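Local coordinates for protein separin (Saccharomyces cerevisiae, PDB 5U1T) that cleaves the MCD1/SCC1 subunit of cohesin at the onset of anaphase as a caspase-like cysteine protease, and is held inactive by securin for most of the cell cycle, at residues 284-289 with 322-327; 328-333 with 376-381. All blocks are in the same frame, centred on the assembly; numbering follows the deposited sequence.

Interaction 1: residues 284-289 with 322-327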
# COMPACT_ATOMS: atom_id res chain seq x y z
N CYS A 284 -77.55 -4.52 -10.71
CA CYS A 284 -76.86 -5.66 -10.16
C CYS A 284 -77.48 -6.03 -8.82
O CYS A 284 -78.01 -5.16 -8.12
CB CYS A 284 -75.37 -5.35 -10.00
SG CYS A 284 -74.97 -3.56 -9.86
N ASN A 285 -77.43 -7.31 -8.47
CA ASN A 285 -77.91 -7.76 -7.17
C ASN A 285 -76.94 -7.27 -6.10
O ASN A 285 -75.90 -7.89 -5.87
CB ASN A 285 -78.05 -9.29 -7.13
CG ASN A 285 -79.02 -9.76 -6.06
OD1 ASN A 285 -79.12 -9.17 -4.98
ND2 ASN A 285 -79.74 -10.84 -6.35
N MET A 286 -77.28 -6.16 -5.46
CA MET A 286 -76.41 -5.52 -4.47
C MET A 286 -76.19 -6.44 -3.27
O MET A 286 -75.08 -6.52 -2.72
CB MET A 286 -77.00 -4.18 -4.02
CG MET A 286 -77.13 -3.14 -5.13
SD MET A 286 -75.67 -2.09 -5.28
CE MET A 286 -75.75 -1.19 -3.73
N SER A 287 -77.25 -7.14 -2.89
CA SER A 287 -77.24 -8.02 -1.74
C SER A 287 -76.39 -9.27 -1.96
O SER A 287 -76.02 -9.95 -1.00
CB SER A 287 -78.68 -8.42 -1.35
OG SER A 287 -79.48 -8.76 -2.48
N GLU A 288 -76.08 -9.57 -3.21
CA GLU A 288 -75.30 -10.77 -3.51
C GLU A 288 -73.96 -10.52 -4.16
O GLU A 288 -73.32 -11.47 -4.60
CB GLU A 288 -76.10 -11.71 -4.39
CG GLU A 288 -77.51 -11.95 -3.91
CD GLU A 288 -77.55 -12.75 -2.63
OE1 GLU A 288 -78.64 -13.23 -2.27
OE2 GLU A 288 -76.50 -12.91 -2.00
N ASN A 289 -73.54 -9.27 -4.22
CA ASN A 289 -72.27 -8.88 -4.83
C ASN A 289 -72.11 -9.44 -6.23
O ASN A 289 -71.07 -9.98 -6.56
CB ASN A 289 -71.07 -9.28 -3.96
CG ASN A 289 -70.87 -8.36 -2.81
OD1 ASN A 289 -70.29 -8.74 -1.81
ND2 ASN A 289 -71.34 -7.15 -2.94
N THR A 322 -70.28 3.63 -6.41
CA THR A 322 -69.71 3.09 -7.64
C THR A 322 -68.91 1.82 -7.46
O THR A 322 -69.03 0.88 -8.23
CB THR A 322 -68.75 4.09 -8.23
OG1 THR A 322 -67.83 4.47 -7.22
CG2 THR A 322 -69.49 5.32 -8.67
N LEU A 323 -68.04 1.83 -6.47
CA LEU A 323 -67.22 0.69 -6.18
C LEU A 323 -68.09 -0.51 -5.94
O LEU A 323 -67.87 -1.58 -6.48
CB LEU A 323 -66.43 0.96 -4.91
CG LEU A 323 -65.40 2.07 -4.89
CD1 LEU A 323 -64.83 2.27 -3.50
CD2 LEU A 323 -64.29 1.78 -5.89
N LYS A 324 -69.12 -0.30 -5.14
CA LYS A 324 -70.01 -1.40 -4.78
C LYS A 324 -70.54 -2.14 -6.01
O LYS A 324 -70.59 -3.37 -6.04
CB LYS A 324 -71.18 -0.88 -3.95
CG LYS A 324 -72.24 -1.92 -3.68
CD LYS A 324 -71.63 -3.12 -2.98
CE LYS A 324 -72.65 -4.24 -2.86
NZ LYS A 324 -72.19 -5.24 -1.86
N CYS A 325 -70.94 -1.38 -7.02
CA CYS A 325 -71.35 -1.96 -8.28
C CYS A 325 -70.18 -2.64 -8.98
O CYS A 325 -70.30 -3.75 -9.49
CB CYS A 325 -71.95 -0.88 -9.18
SG CYS A 325 -73.40 -0.11 -8.45
N LEU A 326 -69.03 -1.96 -8.98
CA LEU A 326 -67.81 -2.49 -9.58
C LEU A 326 -67.45 -3.88 -9.04
O LEU A 326 -67.07 -4.77 -9.81
CB LEU A 326 -66.66 -1.52 -9.34
CG LEU A 326 -66.54 -0.40 -10.36
CD1 LEU A 326 -67.73 0.52 -10.26
CD2 LEU A 326 -65.24 0.37 -10.14
N VAL A 327 -67.58 -4.05 -7.73
CA VAL A 327 -67.37 -5.34 -7.09
C VAL A 327 -68.38 -6.36 -7.62
O VAL A 327 -68.02 -7.50 -7.92
CB VAL A 327 -67.52 -5.26 -5.56
CG1 VAL A 327 -67.37 -6.64 -4.95
CG2 VAL A 327 -66.51 -4.30 -4.97

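Interaction 2: residues 328-333 with 376-381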
# COMPACT_ATOMS: atom_id res chain seq x y z
N CYS A 328 -69.63 -5.93 -7.73
CA CYS A 328 -70.71 -6.77 -8.24
C CYS A 328 -70.41 -7.27 -9.65
O CYS A 328 -70.57 -8.45 -9.96
CB CYS A 328 -72.04 -6.01 -8.24
SG CYS A 328 -72.78 -5.72 -6.60
N LEU A 329 -70.00 -6.35 -10.51
CA LEU A 329 -69.75 -6.69 -11.91
C LEU A 329 -68.60 -7.67 -12.05
O LEU A 329 -68.72 -8.68 -12.76
CB LEU A 329 -69.50 -5.41 -12.71
CG LEU A 329 -69.14 -5.41 -14.19
CD1 LEU A 329 -70.27 -5.99 -15.02
CD2 LEU A 329 -68.80 -4.00 -14.65
N TRP A 330 -67.49 -7.41 -11.37
CA TRP A 330 -66.29 -8.22 -11.58
C TRP A 330 -66.37 -9.54 -10.86
O TRP A 330 -65.66 -10.49 -11.21
CB TRP A 330 -65.04 -7.44 -11.17
CG TRP A 330 -64.67 -6.46 -12.22
CD1 TRP A 330 -64.90 -5.12 -12.20
CD2 TRP A 330 -64.05 -6.75 -13.47
NE1 TRP A 330 -64.45 -4.55 -13.36
CE2 TRP A 330 -63.92 -5.53 -14.16
CE3 TRP A 330 -63.58 -7.92 -14.07
CZ2 TRP A 330 -63.33 -5.44 -15.43
CZ3 TRP A 330 -62.99 -7.83 -15.34
CH2 TRP A 330 -62.88 -6.60 -16.00
N SER A 331 -67.24 -9.63 -9.86
CA SER A 331 -67.44 -10.90 -9.19
C SER A 331 -68.19 -11.84 -10.13
O SER A 331 -67.91 -13.04 -10.16
CB SER A 331 -68.20 -10.72 -7.88
OG SER A 331 -67.63 -9.69 -7.10
N THR A 332 -69.12 -11.30 -10.91
CA THR A 332 -69.86 -12.13 -11.85
C THR A 332 -68.94 -12.58 -12.99
O THR A 332 -69.12 -13.66 -13.54
CB THR A 332 -71.10 -11.41 -12.45
OG1 THR A 332 -71.87 -10.81 -11.40
CG2 THR A 332 -72.00 -12.40 -13.21
N ILE A 333 -67.96 -11.75 -13.34
CA ILE A 333 -67.03 -12.11 -14.41
C ILE A 333 -66.24 -13.36 -14.04
O ILE A 333 -66.16 -14.30 -14.83
CB ILE A 333 -66.06 -10.97 -14.75
CG1 ILE A 333 -66.83 -9.78 -15.33
CG2 ILE A 333 -64.99 -11.44 -15.73
CD1 ILE A 333 -66.05 -8.94 -16.32
N GLY A 376 -59.22 -7.04 -4.25
CA GLY A 376 -59.06 -8.47 -4.03
C GLY A 376 -59.64 -9.33 -5.14
O GLY A 376 -59.02 -10.30 -5.56
N VAL A 377 -60.84 -8.98 -5.61
CA VAL A 377 -61.50 -9.81 -6.61
C VAL A 377 -60.80 -9.61 -7.95
O VAL A 377 -60.75 -10.53 -8.77
CB VAL A 377 -63.01 -9.49 -6.72
CG1 VAL A 377 -63.24 -8.00 -6.72
CG2 VAL A 377 -63.63 -10.14 -7.95
N LEU A 378 -60.25 -8.42 -8.15
CA LEU A 378 -59.50 -8.10 -9.36
C LEU A 378 -58.17 -8.84 -9.44
O LEU A 378 -57.75 -9.26 -10.52
CB LEU A 378 -59.26 -6.58 -9.44
CG LEU A 378 -60.46 -5.71 -9.82
CD1 LEU A 378 -60.11 -4.23 -9.74
CD2 LEU A 378 -60.95 -6.06 -11.21
N SER A 379 -57.50 -8.99 -8.30
CA SER A 379 -56.22 -9.71 -8.26
C SER A 379 -56.43 -11.18 -8.61
O SER A 379 -55.59 -11.81 -9.27
CB SER A 379 -55.57 -9.58 -6.88
OG SER A 379 -56.40 -10.10 -5.85
N GLU A 380 -57.56 -11.71 -8.17
CA GLU A 380 -57.93 -13.08 -8.47
C GLU A 380 -58.17 -13.26 -9.97
O GLU A 380 -57.88 -14.32 -10.53
CB GLU A 380 -59.17 -13.48 -7.67
CG GLU A 380 -58.86 -13.79 -6.22
CD GLU A 380 -57.73 -14.80 -6.10
OE1 GLU A 380 -56.77 -14.54 -5.33
OE2 GLU A 380 -57.79 -15.85 -6.78
N ILE A 381 -58.70 -12.23 -10.62
CA ILE A 381 -58.90 -12.28 -12.06
C ILE A 381 -57.56 -12.42 -12.77
O ILE A 381 -57.41 -13.24 -13.68
CB ILE A 381 -59.64 -11.02 -12.58
CG1 ILE A 381 -61.14 -11.11 -12.27
CG2 ILE A 381 -59.44 -10.86 -14.08
CD1 ILE A 381 -61.97 -11.65 -13.41

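Interaction 1: residues 284-289 with 322-327
Met286 and Lys324 meet through bent side chains: Lys324 leaves helix 319-336 with CG anti to the backbone N (chi1 173°) and turns once, at chi2 (57°), while Met286, its CG beside its own backbone N, turns at chi2 and again at chi3. The two side chains cross obliquely, and the methyl end of the methionine, CE, lies 3.6 Å from CG of Lys324, with SD of Met286 also resting against that methylene. Beyond the bend the lysine extends toward 284-289, part of the loop between helix 264-274 and helix 298-313 that is laid against helix 319-336. There its NZ lies 3.3 Å from the carbonyl O of Met286, a weak hydrogen bond whose donor is not firmly placed. The place of the Asn289 amide beside this amine is doubtful, but its CG approaches CG1 of Val327 at 4.4 Å. At the other end of the contact SG of Cys284 faces SG of Cys325 at 4.0 Å, in van der Waals contact and far too long for a disulfide; SD of Met286 lies 4.4 Å from SG of Cys325, which brings three sulfurs together. The loop keeps its shape through its own bonds. Glu288 N reaches Asn285 O at 3.2 Å, closing a turn, and Ser287 OG donates to Asn285 OD1 at 2.6 Å, nearly in line with the C=O bond. Glu373 of helix 365-384 touches both Asn289 and Val327 from outside the pair. Apart from the Asn289 amide, the chemistry is largely apolar, thiol against thiol and thioether against a lysine methylene, with one weak polar link from a probably charged amine; such a surface contact is likely to hold more by shape than by strong bonds.

Interaction 2: residues 328-333 with 376-381
The indole of Trp330 takes CD2 of Leu378 over one face and CD1 of Ile333, from its own helix, over the opposite face. The leucine methyl makes a CH-pi contact, 4.0 Å from the centroid of the five-membered ring and 14° off its normal. At the ring edge, near the plane, CD1 of Ile381 lies 4.1 Å from CE3 of Trp330. The same methyl also meets CG2 of Ile333 at 3.8 Å, the two isoleucines crossing at about a right angle. One turn earlier on helix 365-384, CG2 of Val377, anti to its backbone N, packs 3.9 Å from the carbonyl O of Trp330 and beside Ser331, whose OG is hydrogen-bonded to Val327 O. An alanine in place of Trp330 takes away the indole, and the methyls of Leu378 and Ile381 would probably be left without their partner and a gap opened between the helices. No hydrogen bond joins the two segments, whose axes approach to 9.6 Å and run in the same general direction, inclined at 29°. Helix 342-357 closes in through Ile344, Gln347 and Thr351 on Trp330 and Phe348 on Leu378, while Ile394 touches Leu378, so that the buried contact lies among helices 319-336, 342-357, 365-384 and 388-404.

Helix 319-336 carries both contacts, its earlier turns meeting the loop in interaction 1 and its next turns meeting helix 365-384 in interaction 2. Their centres are about 11 Å apart and they touch directly: Cys284 CB lies 3.8 Å from Cys328 CB, and Asn289 CA lies 3.7 Å from Cys328 SG. The loop continues along the helix, where Thr332 OG1 is hydrogen-bonded to Leu291 N. Interaction 1 is a surface contact, interaction 2 a buried one. Their centres lie about 73 Å and 66 Å from the centre of the chain, in the helical domain and away from Cys1497, the probable catalytic cysteine.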